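Long-range contacts in aspartate semialdehyde dehydrogenase (Francisella tularensis subsp. tularensis, PDB 4WOJ), which probably catalyses the NADPH-dependent reductive dephosphorylation of L-aspartyl-4-phosphate to L-aspartate-semialdehyde, a shared step of lysine, methionine and threonine biosynthesis: residues Leu182-Leu187 with Ser213-Gln218; Ser272-Ser277 with Ala322-Leu327; Gly14-Val19 with Phe40-Gln45. All coordinates share one frame; numbering follows the deposited sequence.

Contact 1 of 3, residues Leu182-Leu187 with Ser213-Gln218; sequences LQQTSL and SKIPQQ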
loop_
_atom_site.group_PDB
_atom_site.type_symbol
_atom_site.label_atom_id
_atom_site.label_comp_id
_atom_site.label_asym_id
_atom_site.label_seq_id
_atom_site.Cartn_x
_atom_site.Cartn_y
_atom_site.Cartn_z
ATOM N N LEU B 182 8.092 -11.116 11.471
ATOM C CA LEU B 182 8.182 -10.742 12.908
ATOM C C LEU B 182 9.625 -10.709 13.334
ATOM O O LEU B 182 10.046 -9.827 14.035
ATOM C CB LEU B 182 7.401 -11.684 13.809
ATOM C CG LEU B 182 5.878 -11.667 13.646
ATOM C CD1 LEU B 182 5.257 -12.839 14.380
ATOM C CD2 LEU B 182 5.297 -10.342 14.109
ATOM N N GLN B 183 10.397 -11.652 12.844
ATOM C CA GLN B 183 11.792 -11.748 13.244
ATOM C C GLN B 183 12.684 -10.658 12.635
ATOM O O GLN B 183 13.493 -10.031 13.327
ATOM C CB GLN B 183 12.296 -13.135 12.907
ATOM C CG GLN B 183 13.788 -13.241 12.838
ATOM C CD GLN B 183 14.207 -14.601 13.268
ATOM O OE1 GLN B 183 13.869 -15.586 12.618
ATOM N NE2 GLN B 183 14.914 -14.676 14.409
ATOM N N GLN B 184 12.560 -10.436 11.339
ATOM C CA GLN B 184 13.240 -9.290 10.715
ATOM C C GLN B 184 13.042 -8.056 11.584
ATOM O O GLN B 184 13.981 -7.397 11.959
ATOM C CB GLN B 184 12.697 -9.012 9.320
ATOM C CG GLN B 184 13.018 -10.086 8.306
ATOM C CD GLN B 184 12.145 -9.982 7.059
ATOM O OE1 GLN B 184 11.351 -9.034 6.929
ATOM N NE2 GLN B 184 12.271 -10.974 6.131
ATOM N N THR B 185 11.794 -7.780 11.915
ATOM C CA THR B 185 11.417 -6.582 12.673
ATOM C C THR B 185 12.021 -6.562 14.084
ATOM O O THR B 185 12.367 -5.513 14.629
ATOM C CB THR B 185 9.884 -6.519 12.788
ATOM O OG1 THR B 185 9.321 -6.879 11.530
ATOM C CG2 THR B 185 9.412 -5.157 13.179
ATOM N N SER B 186 12.123 -7.744 14.664
ATOM C CA SER B 186 12.698 -7.902 15.996
ATOM C C SER B 186 14.159 -7.540 15.988
ATOM O O SER B 186 14.601 -6.699 16.770
ATOM C CB SER B 186 12.528 -9.330 16.495
ATOM O OG SER B 186 13.389 -9.564 17.606
ATOM N N LEU B 187 14.893 -8.161 15.076
ATOM C CA LEU B 187 16.337 -7.924 14.947
ATOM C C LEU B 187 16.704 -6.476 14.629
ATOM O O LEU B 187 17.571 -5.888 15.290
ATOM C CB LEU B 187 16.920 -8.827 13.873
ATOM C CG LEU B 187 16.796 -10.334 14.153
ATOM C CD1 LEU B 187 17.152 -11.137 12.908
ATOM C CD2 LEU B 187 17.682 -10.735 15.334
ATOM N N SER B 213 22.693 -12.472 5.722
ATOM C CA SER B 213 23.343 -13.296 6.730
ATOM C C SER B 213 23.095 -12.773 8.149
ATOM O O SER B 213 23.481 -13.415 9.127
ATOM C CB SER B 213 24.840 -13.334 6.463
ATOM O OG SER B 213 25.419 -12.130 6.924
ATOM N N LYS B 214 22.499 -11.593 8.251
ATOM C CA LYS B 214 22.164 -10.982 9.547
ATOM C C LYS B 214 20.654 -10.977 9.747
ATOM O O LYS B 214 20.143 -11.209 10.843
ATOM C CB LYS B 214 22.644 -9.539 9.589
ATOM C CG LYS B 214 24.142 -9.362 9.422
ATOM C CD LYS B 214 24.877 -9.366 10.759
ATOM C CE LYS B 214 26.315 -8.877 10.610
ATOM N NZ LYS B 214 26.585 -7.790 11.589
ATOM N N ILE B 215 19.957 -10.698 8.661
ATOM C CA ILE B 215 18.521 -10.581 8.651
ATOM C C ILE B 215 17.941 -11.594 7.708
ATOM O O ILE B 215 18.065 -11.432 6.492
ATOM C CB ILE B 215 18.112 -9.203 8.099
ATOM C CG1 ILE B 215 18.633 -8.079 9.013
ATOM C CG2 ILE B 215 16.600 -9.129 7.931
ATOM C CD1 ILE B 215 18.318 -8.267 10.481
ATOM N N PRO B 216 17.266 -12.612 8.246
ATOM C CA PRO B 216 16.760 -13.675 7.408
ATOM C C PRO B 216 15.683 -13.198 6.452
ATOM O O PRO B 216 14.730 -12.563 6.872
ATOM C CB PRO B 216 16.147 -14.639 8.414
ATOM C CG PRO B 216 15.677 -13.755 9.491
ATOM C CD PRO B 216 16.719 -12.691 9.606
ATOM N N GLN B 217 15.846 -13.514 5.179
ATOM C CA GLN B 217 14.962 -13.003 4.155
ATOM C C GLN B 217 14.714 -13.977 3.016
ATOM O O GLN B 217 14.282 -13.579 1.950
ATOM C CB GLN B 217 15.533 -11.714 3.590
ATOM C CG GLN B 217 17.026 -11.723 3.349
ATOM C CD GLN B 217 17.576 -10.319 3.187
ATOM O OE1 GLN B 217 17.570 -9.782 2.076
ATOM N NE2 GLN B 217 18.047 -9.715 4.295
ATOM N N GLN B 218 14.977 -15.248 3.228
ATOM C CA GLN B 218 14.782 -16.218 2.158
ATOM C C GLN B 218 13.302 -16.418 1.864
ATOM O O GLN B 218 12.903 -16.550 0.696
ATOM C CB GLN B 218 15.405 -17.578 2.480
ATOM C CG GLN B 218 16.912 -17.605 2.743
ATOM C CD GLN B 218 17.704 -16.497 2.051
ATOM O OE1 GLN B 218 18.286 -15.606 2.705
ATOM N NE2 GLN B 218 17.730 -16.543 0.729
#
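Gln184, Pro216 and Ile215 bury the most surface where helix 175-191 meets the loop that follows helix 198-209. Gln184 carries the polar part. Its CG lies beside the backbone N (chi1 -68°) and the chain runs extended from there, carrying the amide outward from the helix to the loop backbone. NE2 donates to Pro216 O at 3.0 Å, with an N-H...O angle of 156°, and the donor lies in the carbonyl plane while the acceptor stays close to the plane of the Gln184 amide. The same NE2 also bonds Thr220 OG1, and OE1 accepts from the backbone N of Leu224, so partners on both ends of this buried amide fix its flip. Nearer the helix, Gln184 CG rests 3.7 Å from Ile215 CG2, the two side chains crossing at about a right angle. The other branch of Ile215 serves the next turn of the helix: its CD1 packs 3.7 Å from Leu187 CB. Pro216 presents its ring to the same helix. Leu187 CD1 meets Pro216 CD tip to tip at 3.7 Å, and the methylene CG of Gln183 crosses over Pro216 CG at 3.9 Å. Within the loop, Gln217 NE2 donates to Ile215 O at 2.8 Å and also to Ser209 O, tying the chain back to the end of helix 198-209. Thr185 of the same helix packs on Thr185 of the second subunit, placing the contact beside the dimer interface. One hydrogen bond across the segments gives direction; leucine, isoleucine and proline add apolar area beside it.

Contact 2 of 3, residues Ser272-Ser277 with Ala322-Leu327; sequences SLRSHS and ANSGTL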
loop_
_atom_site.group_PDB
_atom_site.type_symbol
_atom_site.label_atom_id
_atom_site.label_comp_id
_atom_site.label_asym_id
_atom_site.label_seq_id
_atom_site.Cartn_x
_atom_site.Cartn_y
_atom_site.Cartn_z
ATOM N N SER B 272 1.946 -5.999 6.952
ATOM C CA SER B 272 0.782 -6.302 7.747
ATOM C C SER B 272 0.784 -7.790 8.033
ATOM O O SER B 272 1.416 -8.561 7.344
ATOM C CB SER B 272 -0.494 -5.948 6.975
ATOM O OG SER B 272 -0.640 -4.561 6.885
ATOM N N LEU B 273 0.020 -8.192 9.017
ATOM C CA LEU B 273 -0.010 -9.564 9.406
ATOM C C LEU B 273 -1.153 -10.411 8.824
ATOM O O LEU B 273 -0.849 -11.470 8.282
ATOM C CB LEU B 273 0.054 -9.647 10.907
ATOM C CG LEU B 273 1.387 -9.154 11.536
ATOM C CD1 LEU B 273 1.274 -9.054 13.059
ATOM C CD2 LEU B 273 2.599 -10.009 11.181
ATOM N N ARG B 274 -2.427 -10.020 8.936
ATOM C CA ARG B 274 -3.501 -10.890 8.422
ATOM C C ARG B 274 -4.653 -10.236 7.686
ATOM O O ARG B 274 -5.533 -10.933 7.201
ATOM C CB ARG B 274 -4.069 -11.819 9.497
ATOM C CG ARG B 274 -4.223 -11.223 10.879
ATOM C CD ARG B 274 -4.924 -12.189 11.811
ATOM N NE ARG B 274 -6.148 -12.770 11.292
ATOM C CZ ARG B 274 -6.795 -13.793 11.861
ATOM N NH1 ARG B 274 -6.315 -14.360 12.984
ATOM N NH2 ARG B 274 -7.932 -14.260 11.318
ATOM N N SER B 275 -4.612 -8.927 7.519
ATOM C CA SER B 275 -5.642 -8.259 6.801
ATOM C C SER B 275 -5.173 -7.672 5.458
ATOM O O SER B 275 -4.144 -7.004 5.412
ATOM C CB SER B 275 -6.233 -7.184 7.673
ATOM O OG SER B 275 -7.217 -7.759 8.494
ATOM N N HIS B 276 -5.893 -7.991 4.371
ATOM C CA HIS B 276 -5.578 -7.411 3.058
ATOM C C HIS B 276 -6.340 -6.150 2.895
ATOM O O HIS B 276 -7.519 -6.125 3.197
ATOM C CB HIS B 276 -5.898 -8.335 1.907
ATOM C CG HIS B 276 -4.977 -9.515 1.819
ATOM N ND1 HIS B 276 -3.847 -9.634 2.592
ATOM C CD2 HIS B 276 -5.018 -10.625 1.050
ATOM C CE1 HIS B 276 -3.234 -10.765 2.306
ATOM N NE2 HIS B 276 -3.927 -11.388 1.377
ATOM N N SER B 277 -5.640 -5.103 2.483
ATOM C CA SER B 277 -6.275 -3.871 2.169
ATOM C C SER B 277 -6.209 -3.628 0.653
ATOM O O SER B 277 -5.370 -4.175 -0.055
ATOM C CB SER B 277 -5.672 -2.706 2.926
ATOM O OG SER B 277 -5.508 -3.005 4.285
ATOM N N ALA B 322 -7.756 -2.658 12.978
ATOM C CA ALA B 322 -9.141 -2.707 13.395
ATOM C C ALA B 322 -9.831 -4.002 12.996
ATOM O O ALA B 322 -10.654 -4.506 13.720
ATOM C CB ALA B 322 -9.901 -1.523 12.808
ATOM N N ASN B 323 -9.445 -4.516 11.839
ATOM C CA ASN B 323 -10.208 -5.526 11.139
ATOM C C ASN B 323 -9.753 -6.962 11.339
ATOM O O ASN B 323 -10.548 -7.890 11.238
ATOM C CB ASN B 323 -10.111 -5.227 9.648
ATOM C CG ASN B 323 -10.660 -6.339 8.822
ATOM O OD1 ASN B 323 -10.036 -7.406 8.703
ATOM N ND2 ASN B 323 -11.854 -6.115 8.256
ATOM N N SER B 324 -8.464 -7.135 11.572
ATOM C CA SER B 324 -7.885 -8.443 11.758
ATOM C C SER B 324 -8.584 -9.260 12.889
ATOM O O SER B 324 -8.987 -8.731 13.906
ATOM C CB SER B 324 -6.389 -8.310 11.981
ATOM O OG SER B 324 -5.794 -7.700 10.820
ATOM N N GLY B 325 -8.801 -10.541 12.643
ATOM C CA GLY B 325 -9.614 -11.346 13.522
ATOM C C GLY B 325 -11.110 -11.327 13.289
ATOM O O GLY B 325 -11.796 -12.184 13.804
ATOM N N THR B 326 -11.632 -10.387 12.488
ATOM C CA THR B 326 -13.082 -10.238 12.358
ATOM C C THR B 326 -13.586 -10.628 11.018
ATOM O O THR B 326 -12.838 -10.679 10.059
ATOM C CB THR B 326 -13.551 -8.790 12.538
ATOM O OG1 THR B 326 -13.300 -8.035 11.329
ATOM C CG2 THR B 326 -12.901 -8.142 13.768
ATOM N N LEU B 327 -14.892 -10.837 10.938
ATOM C CA LEU B 327 -15.546 -11.114 9.665
ATOM C C LEU B 327 -15.987 -9.842 8.940
ATOM O O LEU B 327 -16.596 -9.903 7.863
ATOM C CB LEU B 327 -16.723 -12.064 9.888
ATOM C CG LEU B 327 -16.278 -13.500 10.235
ATOM C CD1 LEU B 327 -17.405 -14.278 10.888
ATOM C CD2 LEU B 327 -15.813 -14.255 8.998
#
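Arg274 lays its side chain along the turn at Ser324 and Gly325: CG sits 3.8 Å from Ser324 CB, and farther out Gly325 N lies over one face of the guanidinium, toward its rim, 3.7 Å from Arg274 NE. A bend at chi3 (-49°) turns the flat group over the peptide. The charge itself is met from outside the two segments, NE forming a salt bridge with Asp351 OD2; since Gly325 N donates to that same oxygen, one carboxylate oxygen joins the arginine to the turn. Ser275 faces the end of helix 320-323. In the Asn323 conformer given, its OG donates to Asn323 OD1 at 2.8 Å, tilted 29° from the carbonyl plane, and Asn323 ND2 reaches Asp328 O; as Asn323 was modelled in two conformers, both bonds may not always be present. Ser324 OG lies 2.7 Å from Ser275 OG and is bonded to Pro320 O. Asn323 to Thr326 form a type II beta turn, with Gly325 supplying the positive phi of its third position; Asn323 O accepts from both the backbone N of Thr326 and Thr326 OG1, the latter at 2.8 Å. The contact joins this turn to the start of strand 275-284 in the mixed sheet of the dimerisation domain, next to His276, the predicted proton acceptor, and with the Arg274 side chain about 10 Å from that of Cys141, the predicted acyl-thioester residue of the active site.

Contact 3 of 3, residues Gly14-Val19 with Phe40-Gln45; sequences GWRGMV and FFSTSQ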
loop_
_atom_site.group_PDB
_atom_site.type_symbol
_atom_site.label_atom_id
_atom_site.label_comp_id
_atom_site.label_asym_id
_atom_site.label_seq_id
_atom_site.Cartn_x
_atom_site.Cartn_y
_atom_site.Cartn_z
ATOM N N GLY B 14 -4.864 -30.170 6.256
ATOM C CA GLY B 14 -4.434 -28.760 6.324
ATOM C C GLY B 14 -4.673 -28.062 7.656
ATOM O O GLY B 14 -4.312 -26.888 7.819
ATOM N N TRP B 15 -5.250 -28.786 8.618
ATOM C CA TRP B 15 -5.819 -28.156 9.827
ATOM C C TRP B 15 -4.799 -27.571 10.807
ATOM O O TRP B 15 -5.163 -26.788 11.673
ATOM C CB TRP B 15 -6.731 -29.138 10.566
ATOM C CG TRP B 15 -6.114 -30.442 10.833
ATOM C CD1 TRP B 15 -6.189 -31.559 10.050
ATOM C CD2 TRP B 15 -5.305 -30.778 11.941
ATOM N NE1 TRP B 15 -5.476 -32.581 10.607
ATOM C CE2 TRP B 15 -4.921 -32.129 11.778
ATOM C CE3 TRP B 15 -4.862 -30.073 13.072
ATOM C CZ2 TRP B 15 -4.127 -32.784 12.702
ATOM C CZ3 TRP B 15 -4.071 -30.717 13.982
ATOM C CH2 TRP B 15 -3.712 -32.070 13.797
ATOM N N ARG B 16 -3.532 -27.942 10.655
ATOM C CA ARG B 16 -2.488 -27.505 11.568
ATOM C C ARG B 16 -1.996 -26.086 11.278
ATOM O O ARG B 16 -1.524 -25.385 12.181
ATOM C CB ARG B 16 -1.309 -28.464 11.492
ATOM C CG ARG B 16 -0.844 -28.955 12.862
ATOM C CD ARG B 16 0.417 -29.795 12.732
ATOM N NE ARG B 16 0.162 -31.211 12.431
ATOM C CZ ARG B 16 -0.198 -32.118 13.341
ATOM N NH1 ARG B 16 -0.390 -31.744 14.611
ATOM N NH2 ARG B 16 -0.382 -33.396 12.987
ATOM N N GLY B 17 -2.092 -25.673 10.013
ATOM C CA GLY B 17 -1.648 -24.348 9.595
ATOM C C GLY B 17 -2.631 -23.237 9.935
ATOM O O GLY B 17 -3.575 -23.425 10.706
ATOM N N MET B 18 -2.425 -22.071 9.337
ATOM C CA MET B 18 -3.158 -20.875 9.777
ATOM C C MET B 18 -4.586 -20.877 9.300
ATOM O O MET B 18 -5.487 -20.644 10.084
ATOM C CB MET B 18 -2.462 -19.603 9.314
ATOM C CG MET B 18 -1.115 -19.420 9.948
ATOM S SD MET B 18 -0.320 -17.932 9.354
ATOM C CE MET B 18 -0.453 -17.005 10.877
ATOM N N VAL B 19 -4.789 -21.117 8.010
ATOM C CA VAL B 19 -6.134 -21.141 7.443
ATOM C C VAL B 19 -6.886 -22.221 8.208
ATOM O O VAL B 19 -8.022 -22.021 8.662
ATOM C CB VAL B 19 -6.119 -21.485 5.937
ATOM C CG1 VAL B 19 -7.545 -21.640 5.395
ATOM C CG2 VAL B 19 -5.386 -20.409 5.145
ATOM N N PHE B 40 -9.415 -36.658 11.045
ATOM C CA PHE B 40 -8.370 -35.675 10.938
ATOM C C PHE B 40 -7.107 -36.291 10.379
ATOM O O PHE B 40 -6.486 -37.139 11.014
ATOM C CB PHE B 40 -8.138 -35.022 12.309
ATOM C CG PHE B 40 -9.216 -34.047 12.658
ATOM C CD1 PHE B 40 -9.195 -32.758 12.127
ATOM C CD2 PHE B 40 -10.310 -34.437 13.414
ATOM C CE1 PHE B 40 -10.206 -31.866 12.406
ATOM C CE2 PHE B 40 -11.337 -33.550 13.668
ATOM C CZ PHE B 40 -11.277 -32.261 13.164
ATOM N N PHE B 41 -6.726 -35.835 9.190
ATOM C CA PHE B 41 -5.599 -36.394 8.465
ATOM C C PHE B 41 -4.323 -35.638 8.690
ATOM O O PHE B 41 -4.314 -34.443 8.996
ATOM C CB PHE B 41 -5.888 -36.440 6.988
ATOM C CG PHE B 41 -6.871 -37.482 6.626
ATOM C CD1 PHE B 41 -8.214 -37.185 6.567
ATOM C CD2 PHE B 41 -6.454 -38.784 6.383
ATOM C CE1 PHE B 41 -9.128 -38.164 6.219
ATOM C CE2 PHE B 41 -7.363 -39.770 6.050
ATOM C CZ PHE B 41 -8.704 -39.457 5.967
ATOM N N SER B 42 -3.225 -36.362 8.554
ATOM C CA SER B 42 -1.954 -35.821 8.965
ATOM C C SER B 42 -0.852 -36.413 8.136
ATOM O O SER B 42 -1.032 -37.411 7.432
ATOM C CB SER B 42 -1.713 -36.096 10.453
ATOM O OG SER B 42 -0.866 -35.112 11.000
ATOM N N THR B 43 0.283 -35.743 8.192
ATOM C CA THR B 43 1.482 -36.255 7.556
ATOM C C THR B 43 2.602 -36.439 8.549
ATOM O O THR B 43 3.750 -36.477 8.160
ATOM C CB THR B 43 1.975 -35.314 6.434
ATOM O OG1 THR B 43 0.863 -34.953 5.597
ATOM C CG2 THR B 43 3.065 -35.991 5.597
ATOM N N SER B 44 2.311 -36.547 9.830
ATOM C CA SER B 44 3.403 -36.891 10.735
ATOM C C SER B 44 2.990 -37.834 11.827
ATOM O O SER B 44 3.379 -38.997 11.818
ATOM C CB SER B 44 4.099 -35.647 11.316
ATOM O OG SER B 44 3.331 -34.972 12.295
ATOM N N GLN B 45 2.215 -37.341 12.775
ATOM C CA GLN B 45 1.936 -38.104 13.976
ATOM C C GLN B 45 0.764 -39.026 13.756
ATOM O O GLN B 45 -0.221 -38.980 14.503
ATOM C CB GLN B 45 1.623 -37.153 15.140
ATOM C CG GLN B 45 2.854 -36.556 15.806
ATOM C CD GLN B 45 3.645 -37.589 16.611
ATOM O OE1 GLN B 45 3.312 -38.775 16.620
ATOM N NE2 GLN B 45 4.692 -37.138 17.291
#
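Trp15 and Phe40 form the tight, buried part of this contact, a T-shaped pair in which the edge of Phe40 points at one face of the indole. The planes stand at 86°, the centroids of the five-membered ring of Trp15 and the ring of Phe40 lie 5.3 Å apart, and Phe40 CD1 approaches Trp15 CD1 to 3.8 Å. With CG between the backbone N and the carbonyl carbon (chi1 51°), the indole swings toward strand 36-42, where NE1 donates to Phe41 O at 2.7 Å. That bond is bent, at 140°, and its acceptor is tilted from the ring plane. Met24 of helix 18-30 touches both side chains. The outer side is looser and more polar. Arg16, exposed, folds at chi3 so that Trp15 CH2 lies over one face of its guanidinium; NH2 then donates to Ser42 OG at 2.7 Å, at the edge of the guanidinium and near its plane, in a bond that is also bent. Beyond it, Ser44 OG stands 4.1 Å from Arg16 NH2, among exposed loop residues. Gly14 and Gly17 bound the type I turn that leads into helix 18-30, the glycine-rich loop of the first beta-alpha-beta unit of a Rossmann-type nucleotide-binding domain.

How the contacts relate
Contact 3 belongs to the nucleotide-binding domain, whereas contacts 1 and 2 both lie in the dimerisation domain. Contact 2 is the most central and largely buried, and its chemistry is mainly polar: hydroxyls and an amide around a tight turn, with the arginine's charge met by Asp351 outside the segments. Contact 1, its centre about 25 Å from the chain centre, is only partly buried and mixes one amide bond with aliphatic packing. Contact 3 alone uses aromatic rings, with an exposed arginine at its margin. Helix 175-191 links the places: Leu182 CD2 of segment 182-187 touches Leu273 CD2 of segment 272-277 at 4.0 Å, and Ala175 and Met178 meet Met18 of segment 14-19. The second subunit touches segments of all three.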